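Local coordinates for protein beta-lactamase (Klebsiella pneumoniae, PDB 6HUH) that probably hydrolyses beta-lactam antibiotics to substituted beta-amino acids, as expected of a class D beta-lactamase that confers antibiotic resistance, at residues A[59-64]-A[121-125]; A[70-76]-A[90-95]; A[106-111]-A[142-146]; A[214-220]-A[232-238]. All coordinates share one frame; numbering follows the deposited sequence.

From the N terminus, helix 56-64 supplies the first half of contact 1, whose loop closes only when helix 115-124 is reached. Contact 2 (70-76 with 90-95) is nested wholly inside that loop and closes a short one just at the start of helix 94-99. Contact 3 opens within the loop too, on helix 103-113, but closes beyond it at 142-146, so it crosses contact 1. These three touch one another: Tyr62 packs on Pro94, Gly61 on Leu109 and Leu75 on Arg108, joining the helical part of the fold. Contact 4 follows in series, pairing the hairpin strands 215-225 and 228-238 inside the sheet, with its nearest atoms about 8 Å from contact 3.

Contact 1. Residues A[59-64]-A[121-125]; sequences LMGYDS and YVDRF
Met60 and Tyr121 mark the nearest backbone approach between helix 56-64 and helix 115-124, with Met60 CA 6.9 Å from Tyr121 CA. Their side chains run past each other in opposite directions. Met60 CG lies over one face of the phenol, toward its rim, in a CH-pi contact 3.8 Å from the centroid of the Tyr121 ring. The long, flexible methionine then carries SD obliquely beside the same ring, a Met-aromatic contact, and its methyl CE on to Val122 CG2, 3.9 Å away. Leu59 CB approaches the Phe125 ring at CZ, 3.8 Å away, and Met60 CG also touches Phe125 CE2. At the far end of the phenol, Tyr121 OH donates to Asp63 OD2 at 2.9 Å, using the anti lone pair of that oxygen; the carboxylate stands nearly perpendicular to the ring, at 89°. Asp63 reaches the hydroxyl with CG anti to its backbone N (chi1 -170°). Leu113 of helix 103-113 also packs against Met60 and Tyr121. Tyrosine thus does two jobs: one face of its ring packs against the Met60 chain, while its hydroxyl meets a partly exposed acid, whose negative charge would probably strengthen the bond.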
loop_
_atom_site.group_PDB
_atom_site.type_symbol
_atom_site.label_atom_id
_atom_site.label_comp_id
_atom_site.label_asym_id
_atom_site.label_seq_id
_atom_site.Cartn_x
_atom_site.Cartn_y
_atom_site.Cartn_z
ATOM N N LEU A 59 -16.151 -3.967 6.122
ATOM C CA LEU A 59 -16.665 -4.711 7.273
ATOM C C LEU A 59 -17.467 -5.938 6.843
ATOM O O LEU A 59 -17.281 -7.014 7.424
ATOM C CB LEU A 59 -17.521 -3.816 8.164
ATOM C CG LEU A 59 -16.814 -2.682 8.879
ATOM C CD1 LEU A 59 -17.794 -1.571 9.172
ATOM C CD2 LEU A 59 -16.140 -3.176 10.162
ATOM N N MET A 60 -18.363 -5.768 5.830
ATOM C CA MET A 60 -19.189 -6.836 5.251
ATOM C C MET A 60 -18.240 -7.902 4.728
ATOM O O MET A 60 -18.337 -9.062 5.138
ATOM C CB MET A 60 -20.063 -6.314 4.090
ATOM C CG MET A 60 -21.143 -5.356 4.502
ATOM S SD MET A 60 -22.165 -4.853 3.085
ATOM C CE MET A 60 -22.691 -3.216 3.640
ATOM N N GLY A 61 -17.299 -7.471 3.886
ATOM C CA GLY A 61 -16.262 -8.302 3.279
ATOM C C GLY A 61 -15.378 -9.065 4.245
ATOM O O GLY A 61 -15.053 -10.218 3.984
ATOM N N TYR A 62 -15.000 -8.462 5.368
ATOM C CA TYR A 62 -14.207 -9.196 6.345
ATOM C C TYR A 62 -15.048 -10.073 7.247
ATOM O O TYR A 62 -14.590 -11.138 7.635
ATOM C CB TYR A 62 -13.314 -8.280 7.172
ATOM C CG TYR A 62 -12.119 -7.781 6.393
ATOM C CD1 TYR A 62 -11.067 -8.634 6.066
ATOM C CD2 TYR A 62 -12.031 -6.450 5.995
ATOM C CE1 TYR A 62 -9.972 -8.176 5.335
ATOM C CE2 TYR A 62 -10.946 -5.986 5.258
ATOM C CZ TYR A 62 -9.920 -6.848 4.931
ATOM O OH TYR A 62 -8.866 -6.339 4.225
ATOM N N ASP A 63 -16.265 -9.648 7.580
ATOM C CA ASP A 63 -17.155 -10.416 8.448
ATOM C C ASP A 63 -17.632 -11.704 7.780
ATOM O O ASP A 63 -17.703 -12.742 8.435
ATOM C CB ASP A 63 -18.357 -9.553 8.890
ATOM C CG ASP A 63 -19.194 -10.198 9.971
ATOM O OD1 ASP A 63 -18.653 -10.412 11.107
ATOM O OD2 ASP A 63 -20.396 -10.474 9.704
ATOM N N SER A 64 -17.985 -11.618 6.481
ATOM C CA SER A 64 -18.500 -12.736 5.708
ATOM C C SER A 64 -17.399 -13.681 5.243
ATOM O O SER A 64 -17.662 -14.864 5.060
ATOM C CB SER A 64 -19.337 -12.236 4.538
ATOM O OG SER A 64 -18.610 -11.346 3.708
ATOM N N TYR A 121 -26.911 -6.258 6.251
ATOM C CA TYR A 121 -25.767 -5.502 6.740
ATOM C C TYR A 121 -26.113 -4.005 6.770
ATOM O O TYR A 121 -25.997 -3.411 7.831
ATOM C CB TYR A 121 -24.534 -5.757 5.869
ATOM C CG TYR A 121 -23.743 -7.009 6.193
ATOM C CD1 TYR A 121 -22.892 -7.054 7.295
ATOM C CD2 TYR A 121 -23.723 -8.090 5.319
ATOM C CE1 TYR A 121 -22.123 -8.183 7.576
ATOM C CE2 TYR A 121 -22.950 -9.223 5.584
ATOM C CZ TYR A 121 -22.143 -9.262 6.713
ATOM O OH TYR A 121 -21.351 -10.354 6.994
ATOM N N VAL A 122 -26.610 -3.416 5.648
ATOM C CA VAL A 122 -26.987 -1.981 5.563
ATOM C C VAL A 122 -28.031 -1.626 6.630
ATOM O O VAL A 122 -27.897 -0.574 7.258
ATOM C CB VAL A 122 -27.390 -1.514 4.133
ATOM C CG1 VAL A 122 -27.893 -0.078 4.117
ATOM C CG2 VAL A 122 -26.211 -1.648 3.187
ATOM N N ASP A 123 -28.989 -2.539 6.908
ATOM C CA ASP A 123 -30.000 -2.362 7.959
ATOM C C ASP A 123 -29.345 -2.420 9.353
ATOM O O ASP A 123 -29.525 -1.474 10.127
ATOM C CB ASP A 123 -31.098 -3.434 7.874
ATOM C CG ASP A 123 -32.045 -3.358 6.687
ATOM O OD1 ASP A 123 -31.778 -2.553 5.761
ATOM O OD2 ASP A 123 -33.046 -4.122 6.673
ATOM N N ARG A 124 -28.561 -3.506 9.662
ATOM C CA ARG A 124 -27.918 -3.680 10.975
ATOM C C ARG A 124 -26.918 -2.597 11.303
ATOM O O ARG A 124 -26.740 -2.284 12.481
ATOM C CB ARG A 124 -27.302 -5.076 11.158
ATOM C CG ARG A 124 -28.110 -5.925 12.142
ATOM C CD ARG A 124 -27.330 -7.069 12.770
ATOM N NE ARG A 124 -28.085 -7.689 13.865
ATOM C CZ ARG A 124 -27.596 -8.596 14.705
ATOM N NH1 ARG A 124 -26.338 -9.007 14.589
ATOM N NH2 ARG A 124 -28.358 -9.099 15.666
ATOM N N PHE A 125 -26.296 -2.013 10.252
ATOM C CA PHE A 125 -25.349 -0.896 10.304
ATOM C C PHE A 125 -26.086 0.449 10.381
ATOM O O PHE A 125 -25.446 1.466 10.663
ATOM C CB PHE A 125 -24.431 -0.900 9.068
ATOM C CG PHE A 125 -23.328 -1.934 9.043
ATOM C CD1 PHE A 125 -23.047 -2.708 10.167
ATOM C CD2 PHE A 125 -22.550 -2.113 7.905
ATOM C CE1 PHE A 125 -22.027 -3.657 10.144
ATOM C CE2 PHE A 125 -21.517 -3.053 7.890
ATOM C CZ PHE A 125 -21.265 -3.821 9.008
#

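Contact 2. Residues A[70-76]-A[90-95]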
loop_
_atom_site.group_PDB
_atom_site.type_symbol
_atom_site.label_atom_id
_atom_site.label_comp_id
_atom_site.label_asym_id
_atom_site.label_seq_id
_atom_site.Cartn_x
_atom_site.Cartn_y
_atom_site.Cartn_z
ATOM N N GLU A 70 -5.379 -7.704 4.043
ATOM C CA GLU A 70 -5.032 -6.511 3.280
ATOM C C GLU A 70 -4.516 -6.852 1.882
ATOM O O GLU A 70 -4.602 -6.043 0.959
ATOM C CB GLU A 70 -3.989 -5.692 4.063
ATOM C CG GLU A 70 -4.440 -5.237 5.447
ATOM C CD GLU A 70 -4.422 -6.251 6.580
ATOM O OE1 GLU A 70 -3.969 -7.401 6.368
ATOM O OE2 GLU A 70 -4.874 -5.891 7.688
ATOM N N GLN A 71 -3.952 -8.041 1.743
ATOM C CA GLN A 71 -3.358 -8.512 0.503
ATOM C C GLN A 71 -4.321 -9.411 -0.268
ATOM O O GLN A 71 -4.216 -9.508 -1.499
ATOM C CB GLN A 71 -2.022 -9.297 0.787
ATOM C CG GLN A 71 -0.968 -8.657 1.735
ATOM C CD GLN A 71 -0.321 -7.358 1.235
ATOM O OE1 GLN A 71 -0.908 -6.267 1.286
ATOM N NE2 GLN A 71 0.927 -7.423 0.789
ATOM N N LEU A 72 -5.221 -10.113 0.452
ATOM C CA LEU A 72 -6.107 -11.085 -0.171
ATOM C C LEU A 72 -7.586 -10.813 -0.011
ATOM O O LEU A 72 -8.013 -10.310 1.032
ATOM C CB LEU A 72 -5.764 -12.478 0.332
ATOM C CG LEU A 72 -4.452 -13.025 -0.214
ATOM C CD1 LEU A 72 -3.619 -13.603 0.891
ATOM C CD2 LEU A 72 -4.698 -14.025 -1.338
ATOM N N PRO A 73 -8.402 -11.135 -1.048
ATOM C CA PRO A 73 -8.035 -11.696 -2.365
ATOM C C PRO A 73 -7.511 -10.668 -3.382
ATOM O O PRO A 73 -7.902 -9.503 -3.360
ATOM C CB PRO A 73 -9.336 -12.331 -2.822
ATOM C CG PRO A 73 -10.402 -11.401 -2.266
ATOM C CD PRO A 73 -9.857 -10.870 -0.964
ATOM N N ALA A 74 -6.600 -11.098 -4.254
ATOM C CA ALA A 74 -6.066 -10.255 -5.315
ATOM C C ALA A 74 -6.887 -10.588 -6.570
ATOM O O ALA A 74 -6.575 -11.534 -7.306
ATOM C CB ALA A 74 -4.586 -10.547 -5.529
ATOM N N LEU A 75 -8.000 -9.877 -6.753
ATOM C CA LEU A 75 -8.898 -10.153 -7.879
ATOM C C LEU A 75 -8.459 -9.476 -9.196
ATOM O O LEU A 75 -8.125 -8.292 -9.182
ATOM C CB LEU A 75 -10.364 -9.816 -7.542
ATOM C CG LEU A 75 -10.987 -10.424 -6.258
ATOM C CD1 LEU A 75 -12.413 -9.946 -6.078
ATOM C CD2 LEU A 75 -10.955 -11.959 -6.258
ATOM N N PRO A 76 -8.439 -10.196 -10.344
ATOM C CA PRO A 76 -8.028 -9.549 -11.600
ATOM C C PRO A 76 -9.121 -8.706 -12.266
ATOM O O PRO A 76 -10.313 -8.998 -12.135
ATOM C CB PRO A 76 -7.663 -10.735 -12.484
ATOM C CG PRO A 76 -8.573 -11.825 -12.036
ATOM C CD PRO A 76 -8.755 -11.629 -10.556
ATOM N N GLN A 90 -5.718 -2.906 -13.287
ATOM C CA GLN A 90 -4.932 -4.091 -12.914
ATOM C C GLN A 90 -5.549 -4.905 -11.779
ATOM O O GLN A 90 -6.682 -4.647 -11.386
ATOM C CB GLN A 90 -3.462 -3.743 -12.609
ATOM C CG GLN A 90 -2.447 -4.404 -13.590
ATOM C CD GLN A 90 -2.247 -5.914 -13.463
ATOM O OE1 GLN A 90 -2.973 -6.727 -14.051
ATOM N NE2 GLN A 90 -1.185 -6.323 -12.782
ATOM N N THR A 91 -4.811 -5.934 -11.299
ATOM C CA THR A 91 -5.200 -6.817 -10.195
ATOM C C THR A 91 -5.279 -5.977 -8.906
ATOM O O THR A 91 -4.293 -5.330 -8.538
ATOM C CB THR A 91 -4.210 -8.005 -10.098
ATOM O OG1 THR A 91 -4.317 -8.801 -11.275
ATOM C CG2 THR A 91 -4.451 -8.881 -8.883
ATOM N N THR A 92 -6.450 -5.936 -8.257
ATOM C CA THR A 92 -6.554 -5.149 -7.034
ATOM C C THR A 92 -6.718 -6.054 -5.807
ATOM O O THR A 92 -7.254 -7.153 -5.894
ATOM C CB THR A 92 -7.616 -4.039 -7.144
ATOM O OG1 THR A 92 -8.869 -4.642 -7.377
ATOM C CG2 THR A 92 -7.323 -3.038 -8.268
ATOM N N THR A 93 -6.161 -5.602 -4.693
ATOM C CA THR A 93 -6.182 -6.239 -3.380
ATOM C C THR A 93 -7.051 -5.329 -2.482
ATOM O O THR A 93 -7.335 -4.204 -2.910
ATOM C CB THR A 93 -4.738 -6.395 -2.830
ATOM O OG1 THR A 93 -4.200 -5.127 -2.469
ATOM C CG2 THR A 93 -3.806 -7.054 -3.799
ATOM N N PRO A 94 -7.468 -5.722 -1.240
ATOM C CA PRO A 94 -8.300 -4.807 -0.427
ATOM C C PRO A 94 -7.615 -3.481 -0.057
ATOM O O PRO A 94 -8.293 -2.495 0.196
ATOM C CB PRO A 94 -8.647 -5.653 0.802
ATOM C CG PRO A 94 -8.482 -7.060 0.353
ATOM C CD PRO A 94 -7.302 -7.021 -0.549
ATOM N N SER A 95 -6.269 -3.463 -0.051
ATOM C CA SER A 95 -5.419 -2.302 0.253
ATOM C C SER A 95 -5.430 -1.300 -0.914
ATOM O O SER A 95 -5.513 -0.087 -0.702
ATOM C CB SER A 95 -3.992 -2.766 0.555
ATOM O OG SER A 95 -3.158 -1.694 0.963
#
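Leu75 and Thr92 form a single antiparallel beta bridge, a hydrogen-bonded pair that ties the loop after helix 56-64 to the chain leading into helix 94-99. Thr92 N gives the straighter bond (149°), to Leu75 O at 3.0 Å; the return bond from Leu75 N to Thr92 O is weak, being bent to 128°. Beside the bridge, Ala74 CB rests 3.7 Å from the methyl CG2 of Thr91, an apolar contact between two small groups. On the N-terminal side of Ala74, Pro73 follows a cis peptide bond, and its CD is 4.3 Å from Pro94 CG. Thr93 occupies the N-cap position of helix 94-99, and Pro94, lacking an N-H to satisfy, is well suited to the first turn. Glu70 turns its carboxylate away to Asn182 and His179, while Gln71 and Leu72 pack on Arg185 and Pro187 of the second subunit. At this end the backbone carbonyl of Glu70 accepts from Ser95 N, with Glu70 O 3.2 Å from that nitrogen.

Contact 3. Residues A[106-111]-A[142-146]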
loop_
_atom_site.group_PDB
_atom_site.type_symbol
_atom_site.label_atom_id
_atom_site.label_comp_id
_atom_site.label_asym_id
_atom_site.label_seq_id
_atom_site.Cartn_x
_atom_site.Cartn_y
_atom_site.Cartn_z
ATOM N N SER A 106 -15.703 -3.594 -5.538
ATOM C CA SER A 106 -16.821 -3.491 -4.597
ATOM C C SER A 106 -18.000 -4.294 -5.118
ATOM O O SER A 106 -18.697 -4.924 -4.318
ATOM C CB SER A 106 -17.227 -2.038 -4.406
ATOM O OG SER A 106 -16.229 -1.308 -3.715
ATOM N N GLN A 107 -18.215 -4.277 -6.471
ATOM C CA GLN A 107 -19.276 -5.023 -7.171
ATOM C C GLN A 107 -19.009 -6.517 -7.068
ATOM O O GLN A 107 -19.952 -7.283 -6.889
ATOM C CB GLN A 107 -19.387 -4.611 -8.644
ATOM C CG GLN A 107 -19.471 -3.106 -8.871
ATOM C CD GLN A 107 -19.833 -2.735 -10.286
ATOM O OE1 GLN A 107 -19.301 -3.273 -11.266
ATOM N NE2 GLN A 107 -20.728 -1.771 -10.423
ATOM N N ARG A 108 -17.728 -6.932 -7.133
ATOM C CA ARG A 108 -17.309 -8.336 -6.983
ATOM C C ARG A 108 -17.716 -8.852 -5.613
ATOM O O ARG A 108 -18.201 -9.979 -5.506
ATOM C CB ARG A 108 -15.790 -8.482 -7.113
ATOM C CG ARG A 108 -15.244 -8.189 -8.486
ATOM C CD ARG A 108 -15.353 -9.352 -9.444
ATOM N NE ARG A 108 -14.223 -9.311 -10.362
ATOM C CZ ARG A 108 -14.204 -8.644 -11.508
ATOM N NH1 ARG A 108 -15.280 -7.982 -11.917
ATOM N NH2 ARG A 108 -13.115 -8.646 -12.262
ATOM N N LEU A 109 -17.521 -8.014 -4.572
ATOM C CA LEU A 109 -17.906 -8.308 -3.203
ATOM C C LEU A 109 -19.420 -8.395 -3.066
ATOM O O LEU A 109 -19.895 -9.389 -2.515
ATOM C CB LEU A 109 -17.302 -7.283 -2.210
ATOM C CG LEU A 109 -17.958 -7.102 -0.822
ATOM C CD1 LEU A 109 -17.979 -8.391 -0.013
ATOM C CD2 LEU A 109 -17.213 -6.098 -0.024
ATOM N N THR A 110 -20.175 -7.380 -3.550
ATOM C CA THR A 110 -21.646 -7.355 -3.413
ATOM C C THR A 110 -22.325 -8.509 -4.158
ATOM O O THR A 110 -23.216 -9.128 -3.579
ATOM C CB THR A 110 -22.252 -5.994 -3.774
ATOM O OG1 THR A 110 -22.006 -5.676 -5.148
ATOM C CG2 THR A 110 -21.781 -4.868 -2.853
ATOM N N GLU A 111 -21.869 -8.835 -5.403
ATOM C CA GLU A 111 -22.404 -9.955 -6.213
ATOM C C GLU A 111 -22.251 -11.297 -5.478
ATOM O O GLU A 111 -23.115 -12.169 -5.594
ATOM C CB GLU A 111 -21.702 -10.046 -7.575
ATOM C CG GLU A 111 -22.256 -9.096 -8.627
ATOM C CD GLU A 111 -21.493 -9.062 -9.941
ATOM O OE1 GLU A 111 -21.361 -7.959 -10.522
ATOM O OE2 GLU A 111 -21.034 -10.136 -10.396
ATOM N N LEU A 142 -27.727 -3.754 -6.393
ATOM C CA LEU A 142 -26.634 -4.533 -5.813
ATOM C C LEU A 142 -25.238 -3.981 -6.097
ATOM O O LEU A 142 -24.373 -4.036 -5.220
ATOM C CB LEU A 142 -26.734 -6.007 -6.258
ATOM C CG LEU A 142 -25.759 -7.014 -5.639
ATOM C CD1 LEU A 142 -25.904 -7.084 -4.118
ATOM C CD2 LEU A 142 -25.934 -8.376 -6.257
ATOM N N THR A 143 -25.012 -3.472 -7.310
ATOM C CA THR A 143 -23.686 -2.998 -7.702
ATOM C C THR A 143 -23.611 -1.490 -7.923
ATOM O O THR A 143 -22.513 -0.970 -8.137
ATOM C CB THR A 143 -23.208 -3.775 -8.938
ATOM O OG1 THR A 143 -24.053 -3.464 -10.051
ATOM C CG2 THR A 143 -23.170 -5.284 -8.712
ATOM N N GLN A 144 -24.761 -0.785 -7.862
ATOM C CA GLN A 144 -24.841 0.646 -8.155
ATOM C C GLN A 144 -25.538 1.523 -7.118
ATOM O O GLN A 144 -25.757 2.691 -7.426
ATOM C CB GLN A 144 -25.540 0.833 -9.520
ATOM C CG GLN A 144 -24.750 1.640 -10.541
ATOM C CD GLN A 144 -23.646 0.848 -11.190
ATOM O OE1 GLN A 144 -22.463 1.217 -11.129
ATOM N NE2 GLN A 144 -24.030 -0.250 -11.848
ATOM N N ALA A 145 -25.894 0.998 -5.921
ATOM C CA ALA A 145 -26.633 1.760 -4.902
ATOM C C ALA A 145 -25.907 2.984 -4.350
ATOM O O ALA A 145 -26.530 4.037 -4.178
ATOM C CB ALA A 145 -27.072 0.859 -3.763
ATOM N N TRP A 146 -24.607 2.848 -4.067
ATOM C CA TRP A 146 -23.755 3.906 -3.523
ATOM C C TRP A 146 -23.213 4.841 -4.607
ATOM O O TRP A 146 -22.876 5.992 -4.316
ATOM C CB TRP A 146 -22.625 3.303 -2.682
ATOM C CG TRP A 146 -21.676 2.393 -3.426
ATOM C CD1 TRP A 146 -20.386 2.671 -3.773
ATOM C CD2 TRP A 146 -21.913 1.030 -3.829
ATOM N NE1 TRP A 146 -19.818 1.590 -4.403
ATOM C CE2 TRP A 146 -20.733 0.567 -4.449
ATOM C CE3 TRP A 146 -23.015 0.156 -3.735
ATOM C CZ2 TRP A 146 -20.637 -0.711 -5.005
ATOM C CZ3 TRP A 146 -22.910 -1.116 -4.279
ATOM C CH2 TRP A 146 -21.732 -1.538 -4.900
#
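Gln107 and Thr143 hold the polar side of this contact between helix 103-113 and the short helix 141-144. Gln107 NE2 donates to Thr143 O at 3.0 Å; the oxygen lies near the plane of the glutamine amide, whereas the nitrogen sits well above the plane of the carbonyl. The extended glutamine chain crosses Thr143 at about a right angle, which lets its methylenes pack on Thr143 while the amide reaches the backbone. One helical turn on, Thr110 OG1 is 2.9 Å from Leu142 O. With chi1 at 63° this hydroxyl stands between its own backbone N and carbonyl carbon, which keeps it close to Gln107 O as well.

The apolar contacts are interleaved with these. Leu142 CD1 meets Thr110 CB at 3.8 Å, and Leu142 CD2 approaches Glu111 CA. Trp146 comes from the direction opposite to Thr110, its CH2 3.9 Å from the methyl CG2 of Thr110 and its CZ2 3.7 Å from Ser106 CB.

Ser106 OG, also bonded to Trp97, and Trp146 NE1 both hydrogen-bond the carboxylated lysine at position 54. A tryptophan holding this modified lysine beside the serine nucleophile, here predicted to be Ser51, is characteristic of the class D beta-lactamase active site.

Contact 4. Residues A[214-220]-A[232-238]; sequences QQIGWFV and FVHTVIQ
Trp218 and Thr235 stand side by side in the compact middle of the antiparallel hairpin made by strands 215-225 and 228-238, here at 161°. Thr235 CG2 lies over one face of the indole, 3.9 Å from the centroid of the six-membered ring of Trp218, while Val233 CG1 meets its edge, 3.6 Å from CZ3. On the same side Ile216 and Ile237 pack as neighbours. Phe219 lies on the other side, where the end of the Phe232 ring meets it, the rings near parallel but slid apart (centroids 5.5 Å); Val253 of helix 245-264 packs there. Gly217 faces Val236 in a hydrogen-bonded pair, Gly217 N donating to Val236 O at 2.8 Å.

At the glutamine end the side chains are looser. Gln214 and Gln215 are poorly ordered, Gln214 and Gln238 partly exposed. The backbone still holds: Gln215 N bonds Gln238 O at 2.8 Å. Gln215 NE2 meets Gln238 NE2, two donors, while their OE1 atoms bond weakly to Ala245 N and Arg248 NE.

Outside partners meet the buried Trp218 NE1 (Pro48 O) and His234 (Cys26 O, Glu252). Aromatic and branched residues thus bury the centre; the partly exposed Gln214 and Gln238 suit the end of the pair.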
loop_
_atom_site.group_PDB
_atom_site.type_symbol
_atom_site.label_atom_id
_atom_site.label_comp_id
_atom_site.label_asym_id
_atom_site.label_seq_id
_atom_site.Cartn_x
_atom_site.Cartn_y
_atom_site.Cartn_z
ATOM N N GLN A 214 -22.923 19.692 -9.128
ATOM C CA GLN A 214 -21.872 19.977 -8.160
ATOM C C GLN A 214 -21.324 18.693 -7.549
ATOM O O GLN A 214 -22.079 17.808 -7.155
ATOM C CB GLN A 214 -22.359 20.954 -7.081
ATOM C CG GLN A 214 -22.640 22.353 -7.617
ATOM C CD GLN A 214 -22.863 23.358 -6.515
ATOM O OE1 GLN A 214 -23.793 23.243 -5.702
ATOM N NE2 GLN A 214 -22.024 24.383 -6.480
ATOM N N GLN A 215 -19.995 18.632 -7.465
ATOM C CA GLN A 215 -19.221 17.534 -6.914
ATOM C C GLN A 215 -19.304 17.542 -5.389
ATOM O O GLN A 215 -19.249 18.610 -4.782
ATOM C CB GLN A 215 -17.755 17.721 -7.342
ATOM C CG GLN A 215 -17.102 16.478 -7.927
ATOM C CD GLN A 215 -15.636 16.699 -8.192
ATOM O OE1 GLN A 215 -14.773 16.019 -7.630
ATOM N NE2 GLN A 215 -15.316 17.658 -9.051
ATOM N N ILE A 216 -19.420 16.356 -4.772
ATOM C CA ILE A 216 -19.403 16.215 -3.315
ATOM C C ILE A 216 -18.127 15.479 -2.947
ATOM O O ILE A 216 -17.940 14.320 -3.322
ATOM C CB ILE A 216 -20.641 15.535 -2.657
ATOM C CG1 ILE A 216 -21.964 16.210 -3.073
ATOM C CG2 ILE A 216 -20.484 15.484 -1.117
ATOM C CD1 ILE A 216 -23.114 15.265 -3.205
ATOM N N GLY A 217 -17.257 16.175 -2.249
ATOM C CA GLY A 217 -16.016 15.601 -1.765
ATOM C C GLY A 217 -16.244 15.086 -0.371
ATOM O O GLY A 217 -16.979 15.695 0.398
ATOM N N TRP A 218 -15.702 13.948 -0.046
ATOM C CA TRP A 218 -15.896 13.444 1.299
ATOM C C TRP A 218 -14.544 13.055 1.903
ATOM O O TRP A 218 -13.750 12.403 1.239
ATOM C CB TRP A 218 -16.750 12.158 1.282
ATOM C CG TRP A 218 -18.238 12.218 1.112
ATOM C CD1 TRP A 218 -18.927 11.953 -0.037
ATOM C CD2 TRP A 218 -19.212 12.194 2.171
ATOM N NE1 TRP A 218 -20.277 11.872 0.224
ATOM C CE2 TRP A 218 -20.482 12.025 1.569
ATOM C CE3 TRP A 218 -19.143 12.368 3.569
ATOM C CZ2 TRP A 218 -21.665 12.040 2.309
ATOM C CZ3 TRP A 218 -20.313 12.376 4.299
ATOM C CH2 TRP A 218 -21.558 12.209 3.671
ATOM N N PHE A 219 -14.311 13.400 3.163
ATOM C CA PHE A 219 -13.190 12.890 3.937
ATOM C C PHE A 219 -13.671 12.531 5.331
ATOM O O PHE A 219 -13.870 13.399 6.189
ATOM C CB PHE A 219 -11.917 13.723 3.927
ATOM C CG PHE A 219 -10.806 12.848 4.462
ATOM C CD1 PHE A 219 -10.418 11.691 3.787
ATOM C CD2 PHE A 219 -10.208 13.127 5.684
ATOM C CE1 PHE A 219 -9.446 10.844 4.311
ATOM C CE2 PHE A 219 -9.209 12.291 6.194
ATOM C CZ PHE A 219 -8.845 11.149 5.508
ATOM N N VAL A 220 -13.969 11.240 5.500
ATOM C CA VAL A 220 -14.561 10.669 6.712
ATOM C C VAL A 220 -13.611 9.728 7.354
ATOM O O VAL A 220 -12.829 9.109 6.647
ATOM C CB VAL A 220 -15.955 10.025 6.445
ATOM C CG1 VAL A 220 -16.901 11.044 5.854
ATOM C CG2 VAL A 220 -15.861 8.820 5.532
ATOM N N PHE A 232 -14.530 12.343 12.514
ATOM C CA PHE A 232 -14.515 13.566 11.703
ATOM C C PHE A 232 -15.155 13.276 10.347
ATOM O O PHE A 232 -14.949 12.207 9.776
ATOM C CB PHE A 232 -13.104 14.173 11.560
ATOM C CG PHE A 232 -12.086 13.258 10.940
ATOM C CD1 PHE A 232 -12.051 13.059 9.561
ATOM C CD2 PHE A 232 -11.140 12.612 11.723
ATOM C CE1 PHE A 232 -11.157 12.143 8.989
ATOM C CE2 PHE A 232 -10.200 11.744 11.140
ATOM C CZ PHE A 232 -10.229 11.500 9.779
ATOM N N VAL A 233 -15.974 14.210 9.867
ATOM C CA VAL A 233 -16.686 14.101 8.600
ATOM C C VAL A 233 -16.569 15.459 7.927
ATOM O O VAL A 233 -16.816 16.486 8.568
ATOM C CB VAL A 233 -18.178 13.679 8.783
ATOM C CG1 VAL A 233 -18.882 13.534 7.441
ATOM C CG2 VAL A 233 -18.323 12.391 9.589
ATOM N N HIS A 234 -16.177 15.481 6.646
ATOM C CA HIS A 234 -16.070 16.743 5.904
ATOM C C HIS A 234 -16.533 16.616 4.460
ATOM O O HIS A 234 -16.175 15.654 3.790
ATOM C CB HIS A 234 -14.658 17.334 6.005
ATOM C CG HIS A 234 -14.466 18.664 5.333
ATOM N ND1 HIS A 234 -15.264 19.745 5.625
ATOM C CD2 HIS A 234 -13.521 19.053 4.446
ATOM C CE1 HIS A 234 -14.805 20.746 4.894
ATOM N NE2 HIS A 234 -13.755 20.375 4.170
ATOM N N THR A 235 -17.339 17.584 3.988
ATOM C CA THR A 235 -17.812 17.617 2.599
ATOM C C THR A 235 -17.354 18.864 1.881
ATOM O O THR A 235 -17.256 19.929 2.493
ATOM C CB THR A 235 -19.316 17.441 2.461
ATOM O OG1 THR A 235 -19.956 18.479 3.175
ATOM C CG2 THR A 235 -19.801 16.081 2.926
ATOM N N VAL A 236 -17.079 18.730 0.582
ATOM C CA VAL A 236 -16.686 19.848 -0.266
ATOM C C VAL A 236 -17.673 19.882 -1.413
ATOM O O VAL A 236 -17.750 18.924 -2.188
ATOM C CB VAL A 236 -15.227 19.741 -0.784
ATOM C CG1 VAL A 236 -14.942 20.783 -1.855
ATOM C CG2 VAL A 236 -14.230 19.857 0.355
ATOM N N ILE A 237 -18.422 20.968 -1.531
ATOM C CA ILE A 237 -19.337 21.107 -2.654
ATOM C C ILE A 237 -18.741 22.147 -3.600
ATOM O O ILE A 237 -18.533 23.300 -3.203
ATOM C CB ILE A 237 -20.835 21.344 -2.248
ATOM C CG1 ILE A 237 -21.507 20.032 -1.725
ATOM C CG2 ILE A 237 -21.639 21.890 -3.429
ATOM C CD1 ILE A 237 -21.239 19.618 -0.278
ATOM N N GLN A 238 -18.410 21.722 -4.826
ATOM C CA GLN A 238 -17.793 22.586 -5.820
ATOM C C GLN A 238 -18.135 22.188 -7.248
ATOM O O GLN A 238 -18.627 21.090 -7.498
ATOM C CB GLN A 238 -16.258 22.600 -5.640
ATOM C CG GLN A 238 -15.623 21.210 -5.565
ATOM C CD GLN A 238 -14.398 21.069 -6.423
ATOM O OE1 GLN A 238 -13.272 21.275 -5.959
ATOM N NE2 GLN A 238 -14.582 20.667 -7.679
#